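Local coordinates for fumarylacetoacetate hydrolase (Burkholderia xenovorans, PDB 5TI1), which probably hydrolyses fumarylacetoacetate to fumarate and acetoacetate, the last step of phenylalanine and tyrosine breakdown, with a bound magnesium ion, at residues B[219-224]-B[263-268]; B[199-204]-B[438-443]; B[414-419]-B[434-439]; B[161-166]-B[389-394]; B[325-330]-B[338-343]. All blocks are in the same frame, centred on the assembly; numbering follows the deposited sequence. Where two conformers were deposited one is given.

Interaction 1: residues B[219-224]-B[263-268]; sequences ACRKLD and ARDIQQ
Beside the metal site of the hydrolase domain, the turn leading into strand 223-233 receives the start of helix 264-270, with Ala-263 as the N-cap residue and Arg-264 and Asp-265 in the first turn. Leu-223 and Ala-263 form an antiparallel, non-hydrogen-bonded beta pair, and just beyond it Arg-264 N donates to Lys-222 O at 2.9 Å. Asp-265 OD2 takes the backbone Arg-221 N on its syn side (2.7 Å, 164° at the hydrogen). The torsion that sets Asp-265 CG between its backbone N and carbonyl carbon (chi1 48°) turns the carboxylate to the turn, while its other oxygen, OD1, accepts from Ile-266 N; a short acid suits a place where two backbone N-H groups must be met. Arg-264 NE lies 2.9 Å from Asp-224 OD2, a salt bridge at the guanidinium edge but on the anti side of the carboxylate, the two planes standing nearly perpendicular. Cys-220 SG, small and apolar enough for a buried spot, rests 3.6 Å from Ala-263 CB. Arg-264 also pairs with the magnesium ligand Glu-226, and Asp-224 accepts from the N-H groups of Leu-389 and Leu-390 at the start of helix 389-392, while Leu-207 of strand 200-207 packs on Asp-265 and Ile-266.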
# COMPACT_ATOMS: atom_id res chain seq x y z
N ALA B 219 -0.24 -25.78 6.10
CA ALA B 219 -1.49 -25.09 5.82
C ALA B 219 -2.00 -24.42 7.09
O ALA B 219 -2.02 -25.02 8.17
CB ALA B 219 -2.54 -26.07 5.29
N CYS B 220 -2.39 -23.15 6.95
CA CYS B 220 -3.07 -22.42 8.02
C CYS B 220 -4.21 -23.24 8.63
O CYS B 220 -5.04 -23.80 7.91
CB CYS B 220 -3.61 -21.11 7.43
SG CYS B 220 -4.93 -20.40 8.35
N ARG B 221 -4.23 -23.32 9.96
CA ARG B 221 -5.27 -24.04 10.69
C ARG B 221 -6.27 -23.13 11.38
O ARG B 221 -7.20 -23.63 12.02
CB ARG B 221 -4.65 -24.98 11.74
CG ARG B 221 -3.78 -26.10 11.17
CD ARG B 221 -3.04 -26.82 12.28
NE ARG B 221 -1.94 -27.63 11.77
CZ ARG B 221 -1.09 -28.32 12.53
NH1 ARG B 221 -1.23 -28.33 13.85
NH2 ARG B 221 -0.12 -29.02 11.96
N LYS B 222 -6.12 -21.80 11.30
CA LYS B 222 -7.02 -20.86 11.96
C LYS B 222 -7.37 -19.75 10.98
O LYS B 222 -7.03 -18.58 11.16
CB LYS B 222 -6.40 -20.30 13.24
CG LYS B 222 -6.30 -21.31 14.36
CD LYS B 222 -6.06 -20.60 15.69
CE LYS B 222 -5.97 -21.59 16.82
NZ LYS B 222 -5.78 -20.85 18.09
N LEU B 223 -8.07 -20.12 9.91
CA LEU B 223 -8.52 -19.18 8.91
C LEU B 223 -9.81 -18.51 9.36
O LEU B 223 -10.78 -19.19 9.72
CB LEU B 223 -8.72 -19.89 7.58
CG LEU B 223 -9.11 -19.03 6.39
CD1 LEU B 223 -7.99 -17.99 6.09
CD2 LEU B 223 -9.41 -19.93 5.20
N ASP B 224 -9.83 -17.18 9.35
CA ASP B 224 -10.92 -16.45 9.96
C ASP B 224 -11.33 -15.29 9.05
O ASP B 224 -10.57 -14.86 8.17
CB ASP B 224 -10.53 -15.94 11.36
CG ASP B 224 -11.73 -15.60 12.23
OD1 ASP B 224 -12.87 -15.72 11.75
OD2 ASP B 224 -11.53 -15.23 13.40
N ALA B 263 -5.29 -15.24 8.72
CA ALA B 263 -4.71 -16.53 9.11
C ALA B 263 -4.08 -16.34 10.49
O ALA B 263 -2.94 -15.87 10.60
CB ALA B 263 -3.69 -17.01 8.09
N ARG B 264 -4.83 -16.68 11.54
CA ARG B 264 -4.46 -16.21 12.87
C ARG B 264 -3.26 -16.94 13.44
O ARG B 264 -2.50 -16.34 14.21
CB ARG B 264 -5.64 -16.34 13.83
CG ARG B 264 -6.83 -15.59 13.33
CD ARG B 264 -7.74 -15.16 14.44
NE ARG B 264 -8.79 -14.32 13.88
CZ ARG B 264 -8.64 -13.02 13.63
NH1 ARG B 264 -7.50 -12.40 13.91
NH2 ARG B 264 -9.65 -12.35 13.09
N ASP B 265 -3.07 -18.21 13.08
CA ASP B 265 -1.87 -18.91 13.55
C ASP B 265 -0.63 -18.38 12.85
O ASP B 265 0.43 -18.23 13.48
CB ASP B 265 -2.01 -20.43 13.38
CG ASP B 265 -2.52 -20.85 12.00
OD1 ASP B 265 -2.88 -19.99 11.18
OD2 ASP B 265 -2.56 -22.07 11.75
N ILE B 266 -0.73 -18.08 11.55
CA ILE B 266 0.36 -17.39 10.86
C ILE B 266 0.62 -16.03 11.52
O ILE B 266 1.77 -15.60 11.66
CB ILE B 266 0.04 -17.24 9.36
CG1 ILE B 266 0.02 -18.62 8.68
CG2 ILE B 266 1.06 -16.35 8.66
CD1 ILE B 266 -0.24 -18.57 7.18
N GLN B 267 -0.44 -15.36 11.98
CA GLN B 267 -0.28 -14.02 12.54
C GLN B 267 0.47 -14.08 13.86
O GLN B 267 1.38 -13.27 14.10
CB GLN B 267 -1.64 -13.35 12.74
CG GLN B 267 -1.53 -11.91 13.27
CD GLN B 267 -2.87 -11.23 13.50
OE1 GLN B 267 -3.52 -10.77 12.56
NE2 GLN B 267 -3.29 -11.15 14.76
N GLN B 268 0.10 -15.01 14.74
CA GLN B 268 0.70 -15.11 16.06
C GLN B 268 2.22 -15.21 15.98
O GLN B 268 2.93 -14.59 16.78
CB GLN B 268 0.13 -16.32 16.80
CG GLN B 268 -0.06 -16.12 18.28
CD GLN B 268 -1.19 -15.15 18.58
OE1 GLN B 268 -1.00 -13.94 18.57
NE2 GLN B 268 -2.38 -15.69 18.84

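Interaction 2: residues B[199-204]-B[438-443]; sequences PVRRPN and EILPAL
Backbone bonds pair Val-200 with Ile-439 and Arg-201 with Leu-440 in parallel register. Val-200 N gives to Glu-438 O, Leu-440 N gives to Val-200 O at 2.8 Å, and Arg-202 N gives to Leu-440 O. Side-chain bonds carry the contact on past the regular strand. Arg-201, its chain bent at chi3 (-57°), brings NH1 to Pro-441 O at 2.7 Å, the oxygen somewhat tilted from the guanidinium plane, and Asn-204 ND2 reaches Leu-443 O at 3.0 Å. One water bridges Arg-202 O and Leu-443 N; a second donates to both Asn-204 OD1 and Leu-443 O. In packing, the Arg-201 guanidinium is flanked by Leu-443 CD2 over one face and Leu-440 over the opposite face, so a long, flat cation uses its faces against aliphatic groups. Of the apolar pairs, Leu-440 CD1 lies alongside Pro-199 CB (3.6 Å), whereas on the other side of the sheet the side chains of Ile-439 and Val-200 pass obliquely, with Ile-439 CD1 3.8 Å from Val-200 CB, branched residues suited to the core beside Trp-261. Arg-202 instead sends its charge to Asp-413. The arrangement is typical of a parallel strand pair in a mixed beta-sheet, here joining strand 200-207 to the C-terminal end of strand 429-440.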
# COMPACT_ATOMS: atom_id res chain seq x y z
N PRO B 199 -12.66 -16.55 -5.28
CA PRO B 199 -12.27 -17.59 -4.33
C PRO B 199 -10.97 -17.23 -3.63
O PRO B 199 -10.10 -16.55 -4.18
CB PRO B 199 -12.09 -18.83 -5.22
CG PRO B 199 -11.82 -18.30 -6.58
CD PRO B 199 -12.61 -17.01 -6.68
N VAL B 200 -10.85 -17.69 -2.39
CA VAL B 200 -9.72 -17.35 -1.54
C VAL B 200 -9.01 -18.63 -1.16
O VAL B 200 -9.62 -19.53 -0.57
CB VAL B 200 -10.16 -16.59 -0.29
CG1 VAL B 200 -8.97 -16.38 0.63
CG2 VAL B 200 -10.79 -15.26 -0.68
N ARG B 201 -7.73 -18.72 -1.47
CA ARG B 201 -7.03 -19.97 -1.22
C ARG B 201 -6.44 -19.94 0.18
O ARG B 201 -5.79 -18.95 0.56
CB ARG B 201 -5.93 -20.22 -2.24
CG ARG B 201 -5.35 -21.62 -2.02
CD ARG B 201 -4.50 -22.11 -3.16
NE ARG B 201 -5.17 -22.14 -4.45
CZ ARG B 201 -5.89 -23.16 -4.93
NH1 ARG B 201 -6.08 -24.26 -4.21
NH2 ARG B 201 -6.44 -23.06 -6.13
N ARG B 202 -6.68 -21.01 0.93
CA ARG B 202 -6.09 -21.16 2.25
C ARG B 202 -4.58 -21.01 2.14
O ARG B 202 -3.95 -21.73 1.35
CB ARG B 202 -6.44 -22.52 2.86
CG ARG B 202 -5.80 -22.79 4.23
CD ARG B 202 -6.19 -24.19 4.76
NE ARG B 202 -7.64 -24.35 4.85
CZ ARG B 202 -8.37 -23.97 5.89
NH1 ARG B 202 -7.79 -23.41 6.95
NH2 ARG B 202 -9.69 -24.15 5.89
N PRO B 203 -3.97 -20.08 2.87
CA PRO B 203 -2.52 -19.88 2.76
C PRO B 203 -1.73 -20.96 3.48
O PRO B 203 -2.14 -21.47 4.53
CB PRO B 203 -2.31 -18.51 3.43
CG PRO B 203 -3.49 -18.37 4.39
CD PRO B 203 -4.63 -19.04 3.69
N ASN B 204 -0.60 -21.32 2.90
CA ASN B 204 0.47 -21.97 3.65
C ASN B 204 1.35 -20.89 4.28
O ASN B 204 1.35 -19.74 3.85
CB ASN B 204 1.31 -22.87 2.76
CG ASN B 204 0.52 -24.04 2.22
OD1 ASN B 204 -0.16 -24.75 2.95
ND2 ASN B 204 0.58 -24.23 0.91
N GLU B 438 -15.35 -17.93 -1.20
CA GLU B 438 -15.37 -19.34 -0.86
C GLU B 438 -13.93 -19.85 -0.82
O GLU B 438 -13.12 -19.50 -1.67
CB GLU B 438 -16.23 -20.11 -1.86
CG GLU B 438 -16.38 -21.60 -1.56
CD GLU B 438 -17.52 -22.24 -2.35
OE1 GLU B 438 -17.24 -23.15 -3.16
OE2 GLU B 438 -18.68 -21.84 -2.17
N ILE B 439 -13.62 -20.66 0.20
CA ILE B 439 -12.23 -21.00 0.51
C ILE B 439 -11.78 -22.20 -0.32
O ILE B 439 -12.47 -23.23 -0.37
CB ILE B 439 -12.06 -21.28 2.01
CG1 ILE B 439 -12.42 -20.03 2.83
CG2 ILE B 439 -10.64 -21.77 2.30
CD1 ILE B 439 -11.74 -18.77 2.38
N LEU B 440 -10.63 -22.06 -0.99
CA LEU B 440 -10.01 -23.16 -1.72
C LEU B 440 -8.97 -23.85 -0.85
O LEU B 440 -8.33 -23.21 -0.01
CB LEU B 440 -9.35 -22.64 -2.99
CG LEU B 440 -10.30 -21.87 -3.91
CD1 LEU B 440 -9.57 -21.43 -5.17
CD2 LEU B 440 -11.52 -22.72 -4.24
N PRO B 441 -8.81 -25.17 -1.01
CA PRO B 441 -7.79 -25.89 -0.24
C PRO B 441 -6.40 -25.30 -0.47
O PRO B 441 -6.09 -24.78 -1.54
CB PRO B 441 -7.88 -27.32 -0.78
CG PRO B 441 -9.23 -27.43 -1.35
CD PRO B 441 -9.57 -26.08 -1.89
N ALA B 442 -5.58 -25.38 0.57
CA ALA B 442 -4.21 -24.90 0.45
C ALA B 442 -3.47 -25.72 -0.60
O ALA B 442 -3.82 -26.87 -0.88
CB ALA B 442 -3.49 -24.97 1.79
N LEU B 443 -2.45 -25.10 -1.19
CA LEU B 443 -1.64 -25.79 -2.19
C LEU B 443 -0.84 -26.91 -1.54
O LEU B 443 -0.37 -26.78 -0.41
CB LEU B 443 -0.70 -24.80 -2.88
CG LEU B 443 -1.43 -23.78 -3.76
CD1 LEU B 443 -0.45 -22.79 -4.37
CD2 LEU B 443 -2.25 -24.49 -4.83
O HOH W 1 -2.03 -22.44 -0.47
O HOH W 2 -0.52 -27.25 2.24

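Interaction 3: residues B[414-419]-B[434-439]; sequences GDELTL and VCAGEI
Glu-416 and Glu-438 stand next to each other on one face of an antiparallel hairpin, as a non-hydrogen-bonded pair with CA atoms 4.0 Å apart. Both have CG anti to the backbone N, and their extended chains run obliquely past one another with the carboxylate planes 67° apart. Glu-438 OE2 comes to 3.5 Å from Glu-416 CB, and the two OE2 atoms, of Glu-416 and Glu-438, remain 4.2 Å apart. Farther along this face Thr-418 turns CG2 to Val-434 CB (3.8 Å) and OG1 to the methyl of Ala-436; beta-branched residues suit extended strands, and the small alanine leaves room for the threonine beside it. The opposite face carries Leu-417, Leu-419 and Cys-435, with Leu-419 CB 3.9 Å from Cys-435 CB. These apolar side chains face strands 223-233 and 252-263, where Trp-261 meets Leu-417. Leu-417 with Gly-437 and Leu-419 with Cys-435 are the hydrogen-bonded pairs, with Leu-417 N to Gly-437 O at 2.8 Å and Cys-435 N to Leu-419 O at 2.9 Å. A water donates to both Leu-417 O and Cys-435 O. Gly-414 has a positive phi (80°) at which a CB would press on the preceding carbonyl, and from there its N reaches Ile-439 O. Two carboxylates so near would probably repel; the salt bridge from Glu-416 OE1 to Arg-331 probably offsets that charge and may help keep Glu-416 ionised, while Glu-438 OE1 has a weak bond from Gln-333.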
# COMPACT_ATOMS: atom_id res chain seq x y z
N GLY B 414 -13.97 -25.15 1.38
CA GLY B 414 -15.27 -25.19 0.76
C GLY B 414 -16.35 -24.38 1.45
O GLY B 414 -17.47 -24.29 0.92
N ASP B 415 -16.08 -23.81 2.63
CA ASP B 415 -17.01 -22.87 3.25
C ASP B 415 -17.09 -21.58 2.44
O ASP B 415 -16.06 -21.02 2.03
CB ASP B 415 -16.57 -22.51 4.67
CG ASP B 415 -16.71 -23.64 5.67
OD1 ASP B 415 -17.22 -24.73 5.32
OD2 ASP B 415 -16.30 -23.41 6.83
N GLU B 416 -18.30 -21.07 2.25
CA GLU B 416 -18.50 -19.76 1.65
C GLU B 416 -18.92 -18.78 2.74
O GLU B 416 -19.87 -19.04 3.48
CB GLU B 416 -19.54 -19.80 0.52
CG GLU B 416 -19.78 -18.43 -0.14
CD GLU B 416 -20.75 -18.48 -1.32
OE1 GLU B 416 -21.89 -18.97 -1.16
OE2 GLU B 416 -20.36 -18.01 -2.42
N LEU B 417 -18.21 -17.66 2.84
CA LEU B 417 -18.48 -16.64 3.85
C LEU B 417 -19.06 -15.42 3.15
O LEU B 417 -18.45 -14.90 2.21
CB LEU B 417 -17.20 -16.28 4.61
CG LEU B 417 -16.81 -17.19 5.78
CD1 LEU B 417 -17.77 -17.00 6.95
CD2 LEU B 417 -16.70 -18.68 5.41
N THR B 418 -20.24 -14.98 3.60
CA THR B 418 -20.94 -13.88 2.95
C THR B 418 -21.27 -12.78 3.95
O THR B 418 -22.05 -12.99 4.88
CB THR B 418 -22.22 -14.36 2.26
OG1 THR B 418 -21.92 -15.44 1.37
CG2 THR B 418 -22.84 -13.23 1.47
N LEU B 419 -20.70 -11.60 3.73
CA LEU B 419 -21.06 -10.39 4.47
C LEU B 419 -22.20 -9.67 3.75
O LEU B 419 -22.21 -9.58 2.52
CB LEU B 419 -19.87 -9.44 4.58
CG LEU B 419 -18.82 -9.58 5.68
CD1 LEU B 419 -18.16 -10.90 5.62
CD2 LEU B 419 -17.77 -8.46 5.56
N VAL B 434 -23.55 -7.77 -1.27
CA VAL B 434 -22.85 -8.82 -0.54
C VAL B 434 -21.36 -8.78 -0.85
O VAL B 434 -20.92 -8.34 -1.92
CB VAL B 434 -23.42 -10.23 -0.83
CG1 VAL B 434 -24.89 -10.33 -0.40
CG2 VAL B 434 -23.23 -10.63 -2.29
N CYS B 435 -20.60 -9.26 0.12
CA CYS B 435 -19.15 -9.40 0.06
C CYS B 435 -18.85 -10.86 0.37
O CYS B 435 -18.74 -11.23 1.55
CB CYS B 435 -18.51 -8.43 1.05
SG CYS B 435 -16.80 -8.76 1.39
N ALA B 436 -18.73 -11.70 -0.67
CA ALA B 436 -18.63 -13.15 -0.51
C ALA B 436 -17.30 -13.71 -1.02
O ALA B 436 -16.70 -13.22 -1.97
CB ALA B 436 -19.77 -13.87 -1.25
N GLY B 437 -16.87 -14.80 -0.39
CA GLY B 437 -15.75 -15.57 -0.88
C GLY B 437 -15.86 -16.99 -0.39
O GLY B 437 -16.38 -17.25 0.70
N GLU B 438 -15.35 -17.93 -1.20
CA GLU B 438 -15.37 -19.34 -0.86
C GLU B 438 -13.93 -19.85 -0.82
O GLU B 438 -13.12 -19.50 -1.67
CB GLU B 438 -16.23 -20.11 -1.86
CG GLU B 438 -16.38 -21.60 -1.56
CD GLU B 438 -17.52 -22.24 -2.35
OE1 GLU B 438 -17.24 -23.15 -3.16
OE2 GLU B 438 -18.68 -21.84 -2.17
N ILE B 439 -13.62 -20.66 0.20
CA ILE B 439 -12.23 -21.00 0.51
C ILE B 439 -11.78 -22.20 -0.32
O ILE B 439 -12.47 -23.23 -0.37
CB ILE B 439 -12.06 -21.28 2.01
CG1 ILE B 439 -12.42 -20.03 2.83
CG2 ILE B 439 -10.64 -21.77 2.30
CD1 ILE B 439 -11.74 -18.77 2.38
O HOH W 3 -16.64 -12.76 2.42

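Interaction 4: residues B[161-166]-B[389-394]; sequences ATNVGS and LLELTW
Glu-391 OE1 is gripped by Asn-163 ND2 of helix 158-168, at 3.0 Å and nearly straight (175°), and by the hydroxyl of Ser-379. The amide donates within its own plane and meets the anti side of the carboxylate, slightly out of that plane, while the two flat groups are turned 58° apart. Glu-391 CG is anti to the carbonyl carbon (chi1 -57°), and the extended chain beyond it carries the acid toward helix 158-168; glutamate has the length for this, and asparagine the N-H to answer it. The other oxygen, OE2, is bonded to Ser-388 and weakly to His-160 ND1. Trp-394 closes helix 389-392 as the C-prime residue of a Schellman motif; its positive phi ends the helix, and with CG anti to the backbone N the indole reaches the neighbouring helix. The residue was modelled in two conformers, so its contacts are less certain: in one of them Ser-166 CB sits at the ring edge, 3.7 Å from Trp-394 CH2. Ser-166 turns its hydroxyl back to Thr-162 O, leaving the CB to meet the indole. Elsewhere along the contact Val-164 CG2 touches Leu-390 CD2 at 4.0 Å, the branches crossing at about a right angle. Because His-160 is the predicted proton acceptor, Glu-391, itself held by Asn-163 and the two serines, is placed as a second-shell residue that may help orient the imidazole, through a weak bond.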
# COMPACT_ATOMS: atom_id res chain seq x y z
N ALA B 161 -11.46 -5.31 20.46
CA ALA B 161 -10.20 -5.18 21.19
C ALA B 161 -10.31 -5.77 22.58
O ALA B 161 -9.33 -6.32 23.10
CB ALA B 161 -9.78 -3.71 21.26
N THR B 162 -11.48 -5.65 23.21
CA THR B 162 -11.71 -6.26 24.51
C THR B 162 -11.72 -7.78 24.40
O THR B 162 -11.02 -8.47 25.15
CB THR B 162 -13.01 -5.75 25.11
OG1 THR B 162 -12.94 -4.33 25.29
CG2 THR B 162 -13.27 -6.41 26.46
N ASN B 163 -12.52 -8.32 23.47
CA ASN B 163 -12.58 -9.77 23.30
C ASN B 163 -11.20 -10.35 23.01
O ASN B 163 -10.73 -11.24 23.73
CB ASN B 163 -13.55 -10.13 22.17
CG ASN B 163 -14.99 -9.92 22.56
OD1 ASN B 163 -15.34 -9.98 23.74
ND2 ASN B 163 -15.85 -9.67 21.57
N VAL B 164 -10.53 -9.82 21.98
CA VAL B 164 -9.21 -10.30 21.59
C VAL B 164 -8.22 -10.11 22.73
O VAL B 164 -7.48 -11.03 23.09
CB VAL B 164 -8.74 -9.59 20.31
CG1 VAL B 164 -7.27 -9.84 20.08
CG2 VAL B 164 -9.57 -10.06 19.13
N GLY B 165 -8.18 -8.90 23.30
CA GLY B 165 -7.25 -8.64 24.39
C GLY B 165 -7.49 -9.52 25.60
O GLY B 165 -6.54 -9.87 26.30
N SER B 166 -8.75 -9.88 25.86
CA SER B 166 -9.03 -10.76 26.99
C SER B 166 -8.36 -12.12 26.81
O SER B 166 -7.88 -12.71 27.79
CB SER B 166 -10.54 -10.94 27.17
OG SER B 166 -11.14 -9.75 27.68
N LEU B 389 -14.87 -15.34 13.78
CA LEU B 389 -15.00 -16.65 14.41
C LEU B 389 -14.11 -16.76 15.63
O LEU B 389 -14.47 -17.46 16.59
CB LEU B 389 -14.67 -17.77 13.41
CG LEU B 389 -15.71 -18.16 12.35
CD1 LEU B 389 -17.04 -18.47 13.00
CD2 LEU B 389 -15.88 -17.07 11.31
N LEU B 390 -12.96 -16.09 15.63
CA LEU B 390 -12.11 -16.05 16.81
C LEU B 390 -12.90 -15.59 18.04
O LEU B 390 -12.80 -16.19 19.12
CB LEU B 390 -10.90 -15.14 16.56
CG LEU B 390 -10.04 -14.86 17.80
CD1 LEU B 390 -9.32 -16.12 18.25
CD2 LEU B 390 -9.07 -13.70 17.56
N GLU B 391 -13.70 -14.54 17.89
CA GLU B 391 -14.53 -14.10 19.01
C GLU B 391 -15.75 -15.00 19.19
O GLU B 391 -16.07 -15.42 20.30
CB GLU B 391 -14.97 -12.66 18.82
CG GLU B 391 -13.83 -11.66 18.66
CD GLU B 391 -14.31 -10.39 18.02
OE1 GLU B 391 -14.72 -9.47 18.76
OE2 GLU B 391 -14.30 -10.31 16.77
N LEU B 392 -16.46 -15.29 18.09
CA LEU B 392 -17.72 -16.02 18.18
C LEU B 392 -17.54 -17.37 18.87
O LEU B 392 -18.43 -17.81 19.61
CB LEU B 392 -18.32 -16.21 16.79
CG LEU B 392 -18.78 -14.92 16.11
CD1 LEU B 392 -19.11 -15.13 14.63
CD2 LEU B 392 -19.97 -14.31 16.85
N THR B 393 -16.40 -18.03 18.67
CA THR B 393 -16.14 -19.34 19.27
C THR B 393 -15.14 -19.27 20.42
O THR B 393 -14.73 -20.31 20.94
CB THR B 393 -15.64 -20.33 18.21
OG1 THR B 393 -14.31 -19.99 17.81
CG2 THR B 393 -16.54 -20.31 16.99
N TRP B 394 -14.76 -18.06 20.83
CA TRP B 394 -13.73 -17.84 21.85
C TRP B 394 -12.52 -18.75 21.60
O TRP B 394 -12.17 -19.62 22.40
CB TRP B 394 -14.28 -18.01 23.26
CG TRP B 394 -13.47 -17.27 24.29
CD1 TRP B 394 -12.62 -17.82 25.22
CD2 TRP B 394 -13.41 -15.85 24.49
NE1 TRP B 394 -12.05 -16.82 25.98
CE2 TRP B 394 -12.52 -15.61 25.55
CE3 TRP B 394 -14.04 -14.77 23.87
CZ2 TRP B 394 -12.23 -14.32 26.01
CZ3 TRP B 394 -13.75 -13.49 24.33
CH2 TRP B 394 -12.86 -13.28 25.38

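Interaction 5: residues B[325-330]-B[338-343]; sequences TLEVTL and ASTITR
Leu-326 O meets Arg-343 CA in a CA-H...O contact of 3.3 Å, where strand 321-331 runs beside strand 339-345. At Glu-327 the side chain lies on the same face as Arg-343: their CG atoms are 3.9 Å apart, the extended chains pass obliquely, and Glu-327 OE2 makes a long salt bridge of 4.0 Å with Arg-343 NE. Long, charged residues suit this more exposed face, and Thr-340 CG2 sits over the centre of the Arg-343 guanidinium. Val-328 turns to the other face. Its N donates to Thr-342 O at 3.2 Å and its O accepts from Ile-341 N at 2.9 Å, so one extra residue is taken up on the second strand: this is a beta bulge in the antiparallel hairpin, and the psi of Ile-341 (-16°), far from the extended values of its neighbours, belongs to it. At the bulge Ile-341 lies with CD1 against Val-328 CG1 (3.8 Å), beside Leu-389 and Leu-392 of helix 389-392, while Thr-342 CG2 packs on Val-328 CB. Thr-329 returns to the face of Thr-340, with CG2 3.5 Å from Thr-340 OG1 and its OG1 against the methyl of Ala-338. Leu-330 exchanges both backbone bonds with Ser-339, the Leu-330 N to Ser-339 O one at 2.9 Å, and rests its CB on Ile-341 CG2; the hydroxyl of Ser-339 is held by Glu-404 N.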
# COMPACT_ATOMS: atom_id res chain seq x y z
N THR B 325 -26.85 -2.00 9.66
CA THR B 325 -27.03 -3.38 10.08
C THR B 325 -26.10 -4.27 9.26
O THR B 325 -26.06 -4.16 8.03
CB THR B 325 -28.49 -3.81 9.92
OG1 THR B 325 -29.31 -3.09 10.84
CG2 THR B 325 -28.65 -5.30 10.18
N LEU B 326 -25.34 -5.13 9.94
CA LEU B 326 -24.41 -6.04 9.29
C LEU B 326 -24.69 -7.48 9.70
O LEU B 326 -25.05 -7.75 10.86
CB LEU B 326 -22.97 -5.67 9.64
CG LEU B 326 -22.52 -4.25 9.31
CD1 LEU B 326 -21.23 -3.93 10.04
CD2 LEU B 326 -22.34 -4.04 7.82
N GLU B 327 -24.52 -8.41 8.75
CA GLU B 327 -24.73 -9.83 8.99
C GLU B 327 -23.68 -10.63 8.23
O GLU B 327 -23.18 -10.19 7.19
CB GLU B 327 -26.13 -10.31 8.56
CG GLU B 327 -27.28 -9.58 9.24
CD GLU B 327 -28.63 -10.26 9.04
OE1 GLU B 327 -28.67 -11.31 8.37
OE2 GLU B 327 -29.64 -9.74 9.56
N VAL B 328 -23.37 -11.80 8.75
CA VAL B 328 -22.46 -12.72 8.08
C VAL B 328 -23.12 -14.09 8.07
O VAL B 328 -23.69 -14.51 9.08
CB VAL B 328 -21.07 -12.77 8.77
CG1 VAL B 328 -20.16 -13.82 8.11
CG2 VAL B 328 -20.41 -11.37 8.75
N THR B 329 -23.07 -14.76 6.93
CA THR B 329 -23.50 -16.14 6.85
C THR B 329 -22.32 -17.01 6.44
O THR B 329 -21.37 -16.54 5.80
CB THR B 329 -24.68 -16.33 5.87
OG1 THR B 329 -24.26 -16.06 4.53
CG2 THR B 329 -25.84 -15.40 6.24
N LEU B 330 -22.38 -18.27 6.87
CA LEU B 330 -21.38 -19.27 6.53
C LEU B 330 -22.12 -20.46 5.95
O LEU B 330 -23.09 -20.94 6.55
CB LEU B 330 -20.56 -19.68 7.76
CG LEU B 330 -19.30 -20.54 7.57
CD1 LEU B 330 -18.35 -20.36 8.73
CD2 LEU B 330 -19.62 -22.03 7.38
N ALA B 338 -27.24 -21.29 3.67
CA ALA B 338 -26.26 -20.69 4.56
C ALA B 338 -26.86 -20.47 5.94
O ALA B 338 -28.07 -20.32 6.09
CB ALA B 338 -25.74 -19.37 3.99
N SER B 339 -26.00 -20.46 6.94
CA SER B 339 -26.41 -20.21 8.32
C SER B 339 -25.82 -18.88 8.79
O SER B 339 -24.62 -18.63 8.60
CB SER B 339 -25.96 -21.35 9.23
OG SER B 339 -26.46 -22.59 8.76
N THR B 340 -26.65 -18.03 9.38
CA THR B 340 -26.13 -16.77 9.90
C THR B 340 -25.30 -17.03 11.15
O THR B 340 -25.70 -17.80 12.02
CB THR B 340 -27.27 -15.80 10.20
OG1 THR B 340 -28.02 -15.54 9.00
CG2 THR B 340 -26.72 -14.48 10.73
N ILE B 341 -24.12 -16.43 11.22
CA ILE B 341 -23.22 -16.64 12.35
C ILE B 341 -23.02 -15.39 13.19
O ILE B 341 -22.54 -15.51 14.33
CB ILE B 341 -21.86 -17.19 11.89
CG1 ILE B 341 -21.15 -16.18 10.98
CG2 ILE B 341 -22.05 -18.57 11.23
CD1 ILE B 341 -19.65 -16.43 10.83
N THR B 342 -23.36 -14.21 12.68
CA THR B 342 -23.35 -13.03 13.53
C THR B 342 -24.25 -11.96 12.92
O THR B 342 -24.51 -11.96 11.71
CB THR B 342 -21.92 -12.50 13.73
OG1 THR B 342 -21.92 -11.51 14.76
CG2 THR B 342 -21.35 -11.93 12.43
N ARG B 343 -24.76 -11.08 13.78
CA ARG B 343 -25.52 -9.90 13.38
C ARG B 343 -25.06 -8.75 14.27
O ARG B 343 -25.12 -8.87 15.50
CB ARG B 343 -27.03 -10.11 13.53
CG ARG B 343 -27.63 -11.28 12.75
CD ARG B 343 -29.08 -11.55 13.18
NE ARG B 343 -29.73 -12.56 12.35
CZ ARG B 343 -29.59 -13.88 12.51
NH1 ARG B 343 -28.82 -14.36 13.47
NH2 ARG B 343 -30.22 -14.72 11.69
O HOH W 4 -25.33 -23.61 6.62

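From the N terminus, helix 158-168 opens interaction 4, a loop of 222 residues closed at helix 389-392. Strand 200-207 then opens interaction 2, whose loop runs to the C-terminal strand, so interactions 2 and 4 cross. Interaction 1 (219-224 with 263-268) nests inside both, as does the hairpin of interaction 5; interaction 3, the last hairpin, opens only after interaction 4 has closed and ends on the same strand as interaction 2. Interactions 2, 3 and 5 reach one mixed sheet, Thr-418 O bonding to Thr-329 N between 3 and 5. Asp-224 ties interaction 1 to interaction 4, and Leu-389 and Leu-392 pack interaction 4 against Ile-341 of interaction 5.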